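Local coordinates for protein endoglucanase A (Clostridium acetobutylicum, PDB 3IK2) that probably hydrolyses internal beta-1,4-glucosidic bonds of cellulose, as a family 44 glycoside hydrolase with a TIM-like barrel, at residues A[248-253]-A[325-330]; A[230-235]-A[274-279]; A[470-475]-A[481-486]. All coordinates share one frame; numbering follows the deposited sequence.

Contact 1. Residues A[248-253]-A[325-330]; sequences YQWFID and CKWGLP
Trp327 and Trp250 meet as an offset edge-to-face pair: the six-membered ring of Trp327 turns its edge toward the face of Trp250, with the two ring planes 83° apart. The touching corner is CZ3 of Trp327, 3.5 Å from CE3 of Trp250, while the neighbouring CH2 of Trp327 reaches CB of Trp250 at 3.8 Å. A second, quite different contact uses one face of the same Trp327 ring. Gln249 lays its amide there, the amide and ring planes only 16° apart, with Gln249 NE2 over the ring and 3.8 Å from Trp327 CD2. Gln249 CG stands anti to the backbone N (chi1 175°) and the chain then bends at chi2, which folds the amide flat against the indole. Cys325 CB packs toward the rim of the opposite face of Trp327. Behind Trp250, Ile252 CB packs on the other face, toward its rim, and Trp250 NE1 is hydrogen-bonded to Ser338 OG of helix 331-342, with a weak additional bond to Asp253 OD1. Asp253 OD1 is also bonded to Ser338 OG, tying the start of helix 251-266 to the neighbouring helix. Trp250 is the N-cap residue of helix 251-266, and Trp327 belongs to a short 3-10 turn leading to helix 331-342. The arrangement is packing between loops that lead into two outer helices, 251-266 and 331-342, of a TIM-like (beta/alpha) barrel.

Contact 2. Residues A[230-235]-A[274-279]; sequences SAFNDF and LDLHWY
Phe232 reaches Leu276 and Trp278 across the gap between helix 230-234 and strand 274-278, whose axes stay 10.0 Å apart at their closest. Its CB points toward the strand, and CG lies anti to the carbonyl carbon, beside the backbone N (chi1 -55°), which carries the ring inward, toward the barrel wall. From there the contacts belong to the far half of the ring. On one flank Phe232 CE1 meets the indole of Trp278, 3.9 Å from Trp278 CE3, the two side chains crossing at about a right angle. On the other flank Phe232 CE2 comes to 3.7 Å from CG of Leu276 and also touches its CD1. The far carbon, Phe232 CZ, reaches deepest: it lies 3.6 Å from Leu276 CG and 3.4 Å from the backbone oxygen of His277, which sits at the ring edge, near its plane. Leu276 CD2 lies over one face of the ring.

This is the layering of a TIM-like barrel, in which residues of the parallel strands that face outward pack against surrounding helices. Strand 273-278 lies between strands 220-226 and 347-353 of the closed sheet. Leu276 also touches Leu226 and Phe350 on those neighbours, and Val335 of helix 331-342, while Phe232 itself rests on Leu226 and Leu331. His277 contributes its backbone oxygen here, while its imidazole is engaged apart from the contact: ND1 is hydrogen-bonded to Glu180 OE2, and NE2 makes a weak bond to Ser351 OG. The indole of Trp278 packs on Phe350 and Leu331 as well.

Contact 3. Residues A[470-475]-A[481-486]; sequences QVWGFD and ITKRDD
Lys483 and Trp472, a non-hydrogen-bonded pair of the antiparallel hairpin, lie on one face of the sheet with the lysine chain crossing the indole obliquely. Lys483 CG sits over the five-membered ring of Trp472, 4.1 Å from its centroid and 25° off the normal, a CH-pi contact. With CG anti to the backbone N (chi1 -171°) the chain runs on across the ring, CE touching CZ2, and bends at chi4 to deliver Lys483 NZ to Gln470 OE1 at 2.9 Å. The same NZ forms a salt bridge with Asp486 OD1, the hydrogen bond within it weak; the Asp486 side chain lies alongside that of Gln470, amide and carboxylate planes nearly perpendicular. A water bridges this group, accepting from Lys483 NZ and from Val471 N. Next to the indole, Ile481 CG2 packs on Trp472 CB, while Ile481 CG1 touches the ring of Phe474.

Arg484 leaves from the opposite face, bent at chi2 and chi3 so that its guanidinium runs beside strand 470-475 toward Asp475. Asp475 OD2 lies at the edge of the guanidinium, 3.0 Å from Arg484 NH1, but the two planes are turned 75° apart and the donor comes from above the carboxylate plane. This is therefore no flat, two-pronged pairing: NH1 and NH2 converge on one oxygen, NH2 weakly. NH2 adds a weak bond to Gly473 O. That oxygen also receives Thr482 N at 3.0 Å, and Gly473 N returns a bond to Thr482 O. The other carboxylate oxygen, Asp475 OD1, accepts from the backbone N of Asn477 and of Ser478. At this outer strand of the sheet, charged side chains thus reinforce the hairpin's backbone bonds, and Asp475 probably couples turn and strand electrostatically.

How the contacts relate
Contacts 1 and 2 share one region of the barrel and touch directly: Phe251 N probably bonds to Asn233 O and Ile252 N to Phe232 O, so helix 229-234 is fastened to the start of helix 251-266. Contact 2 is buried, between helix and barrel strand, and contact 1 lies farther out and is partly exposed; both pack aromatic rings, contact 1 adding a stacked amide. Contact 3 belongs to the separate beta domain, its centre about 37 Å from that of contact 2 and on the opposite side of the chain's centre. There, at a sheet edge, backbone hydrogen bonds, salt bridges and a water take over much of the work.

Contact 1. Residues A[248-253]-A[325-330]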
loop_
_atom_site.group_PDB
_atom_site.type_symbol
_atom_site.label_atom_id
_atom_site.label_comp_id
_atom_site.label_asym_id
_atom_site.label_seq_id
_atom_site.Cartn_x
_atom_site.Cartn_y
_atom_site.Cartn_z
ATOM N N TYR A 248 -17.627 -18.967 -8.119
ATOM C CA TYR A 248 -16.901 -17.768 -7.679
ATOM C C TYR A 248 -17.231 -16.547 -8.513
ATOM O O TYR A 248 -17.142 -16.608 -9.740
ATOM C CB TYR A 248 -15.387 -17.996 -7.769
ATOM C CG TYR A 248 -14.872 -19.049 -6.846
ATOM C CD1 TYR A 248 -15.115 -18.992 -5.463
ATOM C CD2 TYR A 248 -14.117 -20.107 -7.340
ATOM C CE1 TYR A 248 -14.610 -19.998 -4.599
ATOM C CE2 TYR A 248 -13.622 -21.088 -6.485
ATOM C CZ TYR A 248 -13.875 -21.021 -5.135
ATOM O OH TYR A 248 -13.341 -22.006 -4.347
ATOM N N GLN A 249 -17.641 -15.462 -7.848
ATOM C CA GLN A 249 -17.816 -14.169 -8.499
ATOM C C GLN A 249 -16.542 -13.702 -9.190
ATOM O O GLN A 249 -16.605 -13.179 -10.302
ATOM C CB GLN A 249 -18.282 -13.090 -7.519
ATOM C CG GLN A 249 -18.356 -11.705 -8.133
ATOM C CD GLN A 249 -19.449 -11.593 -9.198
ATOM O OE1 GLN A 249 -20.609 -11.434 -8.864
ATOM N NE2 GLN A 249 -19.076 -11.644 -10.472
ATOM N N TRP A 250 -15.395 -13.883 -8.536
ATOM C CA TRP A 250 -14.134 -13.386 -9.097
ATOM C C TRP A 250 -12.939 -14.147 -8.566
ATOM O O TRP A 250 -13.092 -15.037 -7.722
ATOM C CB TRP A 250 -13.976 -11.853 -8.920
ATOM C CG TRP A 250 -13.970 -11.295 -7.497
ATOM C CD1 TRP A 250 -14.356 -11.940 -6.350
ATOM C CD2 TRP A 250 -13.637 -9.952 -7.102
ATOM N NE1 TRP A 250 -14.229 -11.098 -5.264
ATOM C CE2 TRP A 250 -13.809 -9.871 -5.695
ATOM C CE3 TRP A 250 -13.202 -8.805 -7.798
ATOM C CZ2 TRP A 250 -13.575 -8.678 -4.966
ATOM C CZ3 TRP A 250 -12.957 -7.619 -7.058
ATOM C CH2 TRP A 250 -13.141 -7.578 -5.663
ATOM N N PHE A 251 -11.755 -13.833 -9.100
ATOM C CA PHE A 251 -10.545 -14.575 -8.755
ATOM C C PHE A 251 -10.196 -14.410 -7.279
ATOM O O PHE A 251 -9.660 -15.312 -6.694
ATOM C CB PHE A 251 -9.357 -14.207 -9.691
ATOM C CG PHE A 251 -8.011 -14.709 -9.197
ATOM C CD1 PHE A 251 -7.569 -15.992 -9.514
ATOM C CD2 PHE A 251 -7.200 -13.903 -8.379
ATOM C CE1 PHE A 251 -6.311 -16.461 -9.036
ATOM C CE2 PHE A 251 -5.957 -14.384 -7.892
ATOM C CZ PHE A 251 -5.522 -15.644 -8.220
ATOM N N ILE A 252 -10.502 -13.257 -6.682
ATOM C CA ILE A 252 -10.280 -13.026 -5.240
ATOM C C ILE A 252 -10.903 -14.089 -4.322
ATOM O O ILE A 252 -10.258 -14.536 -3.362
ATOM C CB ILE A 252 -10.613 -11.520 -4.814
ATOM C CG1 ILE A 252 -9.447 -10.587 -5.238
ATOM C CG2 ILE A 252 -10.940 -11.417 -3.296
ATOM C CD1 ILE A 252 -9.674 -9.085 -5.091
ATOM N N ASP A 253 -12.141 -14.499 -4.626
ATOM C CA ASP A 253 -12.847 -15.599 -3.926
ATOM C C ASP A 253 -12.133 -16.954 -4.112
ATOM O O ASP A 253 -11.896 -17.665 -3.172
ATOM C CB ASP A 253 -14.295 -15.736 -4.458
ATOM C CG ASP A 253 -15.169 -14.534 -4.111
ATOM O OD1 ASP A 253 -14.787 -13.745 -3.222
ATOM O OD2 ASP A 253 -16.249 -14.382 -4.737
ATOM N N CYS A 325 -18.050 -3.443 -14.291
ATOM C CA CYS A 325 -17.913 -4.287 -13.105
ATOM C C CYS A 325 -18.418 -3.593 -11.826
ATOM O O CYS A 325 -17.744 -3.621 -10.793
ATOM C CB CYS A 325 -16.463 -4.777 -12.958
ATOM S SG CYS A 325 -15.776 -5.455 -14.480
ATOM N N LYS A 326 -19.604 -2.984 -11.920
ATOM C CA LYS A 326 -20.265 -2.306 -10.806
ATOM C C LYS A 326 -20.355 -3.210 -9.618
ATOM O O LYS A 326 -20.318 -2.738 -8.477
ATOM C CB LYS A 326 -21.704 -1.860 -11.162
ATOM C CG LYS A 326 -21.768 -0.594 -11.945
ATOM C CD LYS A 326 -23.164 -0.270 -12.466
ATOM C CE LYS A 326 -23.029 0.650 -13.673
ATOM N NZ LYS A 326 -22.188 1.878 -13.295
ATOM N N TRP A 327 -20.480 -4.509 -9.876
ATOM C CA TRP A 327 -20.543 -5.489 -8.788
ATOM C C TRP A 327 -19.301 -5.481 -7.866
ATOM O O TRP A 327 -19.395 -5.918 -6.694
ATOM C CB TRP A 327 -20.802 -6.900 -9.327
ATOM C CG TRP A 327 -19.809 -7.330 -10.384
ATOM C CD1 TRP A 327 -19.968 -7.240 -11.729
ATOM C CD2 TRP A 327 -18.493 -7.887 -10.172
ATOM N NE1 TRP A 327 -18.860 -7.714 -12.371
ATOM C CE2 TRP A 327 -17.932 -8.114 -11.441
ATOM C CE3 TRP A 327 -17.731 -8.206 -9.032
ATOM C CZ2 TRP A 327 -16.640 -8.652 -11.611
ATOM C CZ3 TRP A 327 -16.458 -8.740 -9.209
ATOM C CH2 TRP A 327 -15.934 -8.972 -10.488
ATOM N N GLY A 328 -18.162 -5.013 -8.390
ATOM C CA GLY A 328 -16.894 -5.013 -7.647
ATOM C C GLY A 328 -16.556 -3.726 -6.896
ATOM O O GLY A 328 -15.455 -3.593 -6.328
ATOM N N LEU A 329 -17.486 -2.766 -6.929
ATOM C CA LEU A 329 -17.314 -1.476 -6.265
ATOM C C LEU A 329 -18.512 -1.202 -5.325
ATOM O O LEU A 329 -19.624 -1.593 -5.634
ATOM C CB LEU A 329 -17.148 -0.353 -7.292
ATOM C CG LEU A 329 -15.880 -0.378 -8.163
ATOM C CD1 LEU A 329 -15.818 0.851 -9.160
ATOM C CD2 LEU A 329 -14.581 -0.487 -7.323
ATOM N N PRO A 330 -18.285 -0.559 -4.161
ATOM C CA PRO A 330 -17.015 -0.004 -3.701
ATOM C C PRO A 330 -16.005 -1.095 -3.352
ATOM O O PRO A 330 -16.387 -2.126 -2.830
ATOM C CB PRO A 330 -17.426 0.799 -2.458
ATOM C CG PRO A 330 -18.610 0.048 -1.913
ATOM C CD PRO A 330 -19.364 -0.301 -3.188
#

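Contact 2. Residues A[230-235]-A[274-279]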
loop_
_atom_site.group_PDB
_atom_site.type_symbol
_atom_site.label_atom_id
_atom_site.label_comp_id
_atom_site.label_asym_id
_atom_site.label_seq_id
_atom_site.Cartn_x
_atom_site.Cartn_y
_atom_site.Cartn_z
ATOM N N SER A 230 -8.580 -5.986 -13.174
ATOM C CA SER A 230 -8.571 -7.077 -14.147
ATOM C C SER A 230 -8.029 -8.407 -13.582
ATOM O O SER A 230 -8.592 -9.482 -13.865
ATOM C CB SER A 230 -7.813 -6.647 -15.412
ATOM O OG SER A 230 -7.501 -7.778 -16.192
ATOM N N ALA A 231 -6.969 -8.327 -12.769
ATOM C CA ALA A 231 -6.456 -9.499 -12.030
ATOM C C ALA A 231 -7.339 -9.931 -10.891
ATOM O O ALA A 231 -7.395 -11.120 -10.583
ATOM C CB ALA A 231 -5.030 -9.246 -11.511
ATOM N N PHE A 232 -8.000 -8.985 -10.226
ATOM C CA PHE A 232 -8.965 -9.317 -9.151
ATOM C C PHE A 232 -10.108 -10.143 -9.720
ATOM O O PHE A 232 -10.727 -10.950 -9.014
ATOM C CB PHE A 232 -9.636 -8.065 -8.544
ATOM C CG PHE A 232 -8.691 -7.014 -8.013
ATOM C CD1 PHE A 232 -9.209 -5.778 -7.582
ATOM C CD2 PHE A 232 -7.293 -7.232 -7.925
ATOM C CE1 PHE A 232 -8.357 -4.776 -7.078
ATOM C CE2 PHE A 232 -6.441 -6.231 -7.434
ATOM C CZ PHE A 232 -6.974 -4.997 -7.013
ATOM N N ASN A 233 -10.408 -9.881 -10.990
ATOM C CA ASN A 233 -11.661 -10.284 -11.610
ATOM C C ASN A 233 -11.504 -11.715 -12.116
ATOM O O ASN A 233 -12.070 -12.656 -11.537
ATOM C CB ASN A 233 -12.024 -9.239 -12.701
ATOM C CG ASN A 233 -13.321 -9.552 -13.473
ATOM O OD1 ASN A 233 -13.575 -8.952 -14.539
ATOM N ND2 ASN A 233 -14.129 -10.456 -12.959
ATOM N N ASP A 234 -10.679 -11.889 -13.146
ATOM C CA ASP A 234 -10.482 -13.195 -13.762
ATOM C C ASP A 234 -9.002 -13.520 -13.948
ATOM O O ASP A 234 -8.610 -14.262 -14.855
ATOM C CB ASP A 234 -11.276 -13.297 -15.081
ATOM C CG ASP A 234 -10.894 -12.243 -16.114
ATOM O OD1 ASP A 234 -11.503 -12.245 -17.198
ATOM O OD2 ASP A 234 -10.010 -11.396 -15.877
ATOM N N PHE A 235 -8.189 -12.995 -13.024
ATOM C CA PHE A 235 -6.717 -13.135 -13.058
ATOM C C PHE A 235 -6.137 -12.759 -14.424
ATOM O O PHE A 235 -5.278 -13.469 -14.981
ATOM C CB PHE A 235 -6.275 -14.521 -12.572
ATOM C CG PHE A 235 -4.823 -14.582 -12.107
ATOM C CD1 PHE A 235 -4.308 -13.627 -11.222
ATOM C CD2 PHE A 235 -3.984 -15.588 -12.563
ATOM C CE1 PHE A 235 -2.970 -13.694 -10.769
ATOM C CE2 PHE A 235 -2.638 -15.652 -12.138
ATOM C CZ PHE A 235 -2.134 -14.700 -11.251
ATOM N N LEU A 274 -4.190 -10.296 2.196
ATOM C CA LEU A 274 -4.576 -10.234 0.797
ATOM C C LEU A 274 -3.998 -8.930 0.245
ATOM O O LEU A 274 -4.388 -7.841 0.675
ATOM C CB LEU A 274 -6.106 -10.248 0.626
ATOM C CG LEU A 274 -6.559 -10.177 -0.855
ATOM C CD1 LEU A 274 -6.235 -11.497 -1.603
ATOM C CD2 LEU A 274 -8.033 -9.812 -0.976
ATOM N N ASP A 275 -3.028 -9.043 -0.657
ATOM C CA ASP A 275 -2.299 -7.869 -1.103
ATOM C C ASP A 275 -2.661 -7.465 -2.526
ATOM O O ASP A 275 -2.672 -8.281 -3.448
ATOM C CB ASP A 275 -0.804 -8.083 -0.953
ATOM C CG ASP A 275 0.007 -6.844 -1.298
ATOM O OD1 ASP A 275 -0.247 -5.751 -0.736
ATOM O OD2 ASP A 275 0.931 -6.969 -2.122
ATOM N N LEU A 276 -2.945 -6.186 -2.689
ATOM C CA LEU A 276 -3.567 -5.666 -3.892
ATOM C C LEU A 276 -2.850 -4.375 -4.277
ATOM O O LEU A 276 -2.323 -3.688 -3.416
ATOM C CB LEU A 276 -5.051 -5.358 -3.584
ATOM C CG LEU A 276 -6.202 -6.349 -3.793
ATOM C CD1 LEU A 276 -5.879 -7.832 -3.794
ATOM C CD2 LEU A 276 -7.458 -6.038 -2.943
ATOM N N HIS A 277 -2.826 -4.077 -5.572
ATOM C CA HIS A 277 -2.415 -2.788 -6.072
ATOM C C HIS A 277 -3.619 -2.059 -6.634
ATOM O O HIS A 277 -4.505 -2.667 -7.214
ATOM C CB HIS A 277 -1.308 -2.929 -7.128
ATOM C CG HIS A 277 -0.078 -3.591 -6.603
ATOM N ND1 HIS A 277 0.949 -4.012 -7.416
ATOM C CD2 HIS A 277 0.273 -3.938 -5.338
ATOM C CE1 HIS A 277 1.886 -4.581 -6.676
ATOM N NE2 HIS A 277 1.494 -4.559 -5.414
ATOM N N TRP A 278 -3.654 -0.747 -6.442
ATOM C CA TRP A 278 -4.802 0.044 -6.849
ATOM C C TRP A 278 -4.342 1.372 -7.396
ATOM O O TRP A 278 -4.045 2.306 -6.649
ATOM C CB TRP A 278 -5.745 0.243 -5.679
ATOM C CG TRP A 278 -7.102 0.867 -6.027
ATOM C CD1 TRP A 278 -7.570 2.080 -5.618
ATOM C CD2 TRP A 278 -8.147 0.279 -6.811
ATOM N NE1 TRP A 278 -8.845 2.279 -6.094
ATOM C CE2 TRP A 278 -9.225 1.187 -6.821
ATOM C CE3 TRP A 278 -8.278 -0.929 -7.502
ATOM C CZ2 TRP A 278 -10.427 0.928 -7.512
ATOM C CZ3 TRP A 278 -9.471 -1.193 -8.182
ATOM C CH2 TRP A 278 -10.523 -0.269 -8.175
ATOM N N TYR A 279 -4.225 1.423 -8.713
ATOM C CA TYR A 279 -3.989 2.664 -9.408
ATOM C C TYR A 279 -5.331 2.962 -10.014
ATOM O O TYR A 279 -5.787 2.200 -10.860
ATOM C CB TYR A 279 -2.924 2.503 -10.487
ATOM C CG TYR A 279 -1.552 2.203 -9.917
ATOM C CD1 TYR A 279 -0.692 3.243 -9.497
ATOM C CD2 TYR A 279 -1.101 0.886 -9.802
ATOM C CE1 TYR A 279 0.594 2.958 -8.976
ATOM C CE2 TYR A 279 0.182 0.599 -9.270
ATOM C CZ TYR A 279 1.017 1.641 -8.855
ATOM O OH TYR A 279 2.288 1.352 -8.344
#

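Contact 3. Residues A[470-475]-A[481-486]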
loop_
_atom_site.group_PDB
_atom_site.type_symbol
_atom_site.label_atom_id
_atom_site.label_comp_id
_atom_site.label_asym_id
_atom_site.label_seq_id
_atom_site.Cartn_x
_atom_site.Cartn_y
_atom_site.Cartn_z
ATOM N N GLN A 470 -6.895 23.230 18.307
ATOM C CA GLN A 470 -5.827 23.772 17.445
ATOM C C GLN A 470 -5.909 23.162 16.049
ATOM O O GLN A 470 -6.383 22.031 15.878
ATOM C CB GLN A 470 -4.461 23.502 18.053
ATOM C CG GLN A 470 -4.184 24.295 19.317
ATOM C CD GLN A 470 -2.776 24.042 19.849
ATOM O OE1 GLN A 470 -1.931 24.917 19.786
ATOM N NE2 GLN A 470 -2.522 22.837 20.350
ATOM N N VAL A 471 -5.433 23.897 15.055
ATOM C CA VAL A 471 -5.670 23.522 13.672
ATOM C C VAL A 471 -4.413 23.707 12.819
ATOM O O VAL A 471 -3.786 24.749 12.889
ATOM C CB VAL A 471 -6.842 24.341 13.052
ATOM C CG1 VAL A 471 -7.095 23.892 11.603
ATOM C CG2 VAL A 471 -8.136 24.225 13.913
ATOM N N TRP A 472 -4.062 22.676 12.033
ATOM C CA TRP A 472 -2.928 22.725 11.088
ATOM C C TRP A 472 -3.384 22.299 9.705
ATOM O O TRP A 472 -4.192 21.416 9.577
ATOM C CB TRP A 472 -1.789 21.801 11.522
ATOM C CG TRP A 472 -1.063 22.219 12.778
ATOM C CD1 TRP A 472 0.145 22.865 12.872
ATOM C CD2 TRP A 472 -1.491 21.967 14.106
ATOM N NE1 TRP A 472 0.482 23.038 14.198
ATOM C CE2 TRP A 472 -0.508 22.498 14.974
ATOM C CE3 TRP A 472 -2.627 21.345 14.658
ATOM C CZ2 TRP A 472 -0.624 22.430 16.363
ATOM C CZ3 TRP A 472 -2.739 21.272 16.042
ATOM C CH2 TRP A 472 -1.745 21.805 16.878
ATOM N N GLY A 473 -2.825 22.887 8.659
ATOM C CA GLY A 473 -3.305 22.559 7.320
ATOM C C GLY A 473 -2.482 23.011 6.148
ATOM O O GLY A 473 -1.542 23.771 6.281
ATOM N N PHE A 474 -2.861 22.506 4.979
ATOM C CA PHE A 474 -2.256 22.880 3.720
ATOM C C PHE A 474 -3.400 23.096 2.764
ATOM O O PHE A 474 -4.524 22.626 3.007
ATOM C CB PHE A 474 -1.251 21.819 3.194
ATOM C CG PHE A 474 -1.840 20.457 2.946
ATOM C CD1 PHE A 474 -2.354 20.120 1.686
ATOM C CD2 PHE A 474 -1.850 19.490 3.953
ATOM C CE1 PHE A 474 -2.887 18.859 1.443
ATOM C CE2 PHE A 474 -2.382 18.223 3.715
ATOM C CZ PHE A 474 -2.903 17.904 2.446
ATOM N N ASP A 475 -3.107 23.815 1.686
ATOM C CA ASP A 475 -4.135 24.292 0.784
ATOM C C ASP A 475 -3.460 24.585 -0.563
ATOM O O ASP A 475 -2.276 24.265 -0.754
ATOM C CB ASP A 475 -4.817 25.548 1.381
ATOM C CG ASP A 475 -3.822 26.667 1.708
ATOM O OD1 ASP A 475 -2.751 26.750 1.068
ATOM O OD2 ASP A 475 -4.125 27.475 2.607
ATOM N N ILE A 481 2.705 22.656 5.796
ATOM C CA ILE A 481 1.631 22.629 6.770
ATOM C C ILE A 481 1.837 23.804 7.718
ATOM O O ILE A 481 2.873 23.902 8.375
ATOM C CB ILE A 481 1.583 21.305 7.527
ATOM C CG1 ILE A 481 1.146 20.168 6.583
ATOM C CG2 ILE A 481 0.643 21.404 8.710
ATOM C CD1 ILE A 481 1.436 18.801 7.151
ATOM N N THR A 482 0.852 24.696 7.768
ATOM C CA THR A 482 0.921 25.860 8.650
ATOM C C THR A 482 -0.089 25.706 9.779
ATOM O O THR A 482 -1.174 25.183 9.577
ATOM C CB THR A 482 0.665 27.167 7.876
ATOM O OG1 THR A 482 -0.650 27.130 7.277
ATOM C CG2 THR A 482 1.725 27.367 6.787
ATOM N N LYS A 483 0.276 26.168 10.969
ATOM C CA LYS A 483 -0.668 26.283 12.064
ATOM C C LYS A 483 -1.667 27.363 11.715
ATOM O O LYS A 483 -1.288 28.505 11.400
ATOM C CB LYS A 483 0.035 26.601 13.378
ATOM C CG LYS A 483 -0.891 26.510 14.606
ATOM C CD LYS A 483 -0.115 26.716 15.890
ATOM C CE LYS A 483 -0.813 26.050 17.077
ATOM N NZ LYS A 483 -1.803 26.929 17.745
ATOM N N ARG A 484 -2.944 26.989 11.742
ATOM C CA ARG A 484 -4.007 27.925 11.426
ATOM C C ARG A 484 -4.621 28.463 12.721
ATOM O O ARG A 484 -4.221 28.106 13.816
ATOM C CB ARG A 484 -5.026 27.280 10.476
ATOM C CG ARG A 484 -4.368 26.221 9.591
ATOM C CD ARG A 484 -4.867 26.139 8.163
ATOM N NE ARG A 484 -3.758 25.974 7.209
ATOM C CZ ARG A 484 -3.814 26.302 5.917
ATOM N NH1 ARG A 484 -4.933 26.803 5.389
ATOM N NH2 ARG A 484 -2.745 26.148 5.149
ATOM N N ASP A 485 -5.581 29.344 12.590
ATOM C CA ASP A 485 -6.240 29.918 13.738
ATOM C C ASP A 485 -6.909 28.851 14.623
ATOM O O ASP A 485 -7.518 27.888 14.109
ATOM C CB ASP A 485 -7.274 30.928 13.250
ATOM C CG ASP A 485 -7.477 32.076 14.216
ATOM O OD1 ASP A 485 -6.507 32.514 14.905
ATOM O OD2 ASP A 485 -8.633 32.547 14.259
ATOM N N ASP A 486 -6.806 29.024 15.941
ATOM C CA ASP A 486 -7.453 28.089 16.864
ATOM C C ASP A 486 -8.942 28.084 16.639
ATOM O O ASP A 486 -9.513 29.075 16.159
ATOM C CB ASP A 486 -7.192 28.455 18.318
ATOM C CG ASP A 486 -5.755 28.258 18.724
ATOM O OD1 ASP A 486 -4.911 27.888 17.894
ATOM O OD2 ASP A 486 -5.459 28.486 19.906
HETATM O O HOH W 1 -4.157 26.454 15.860
#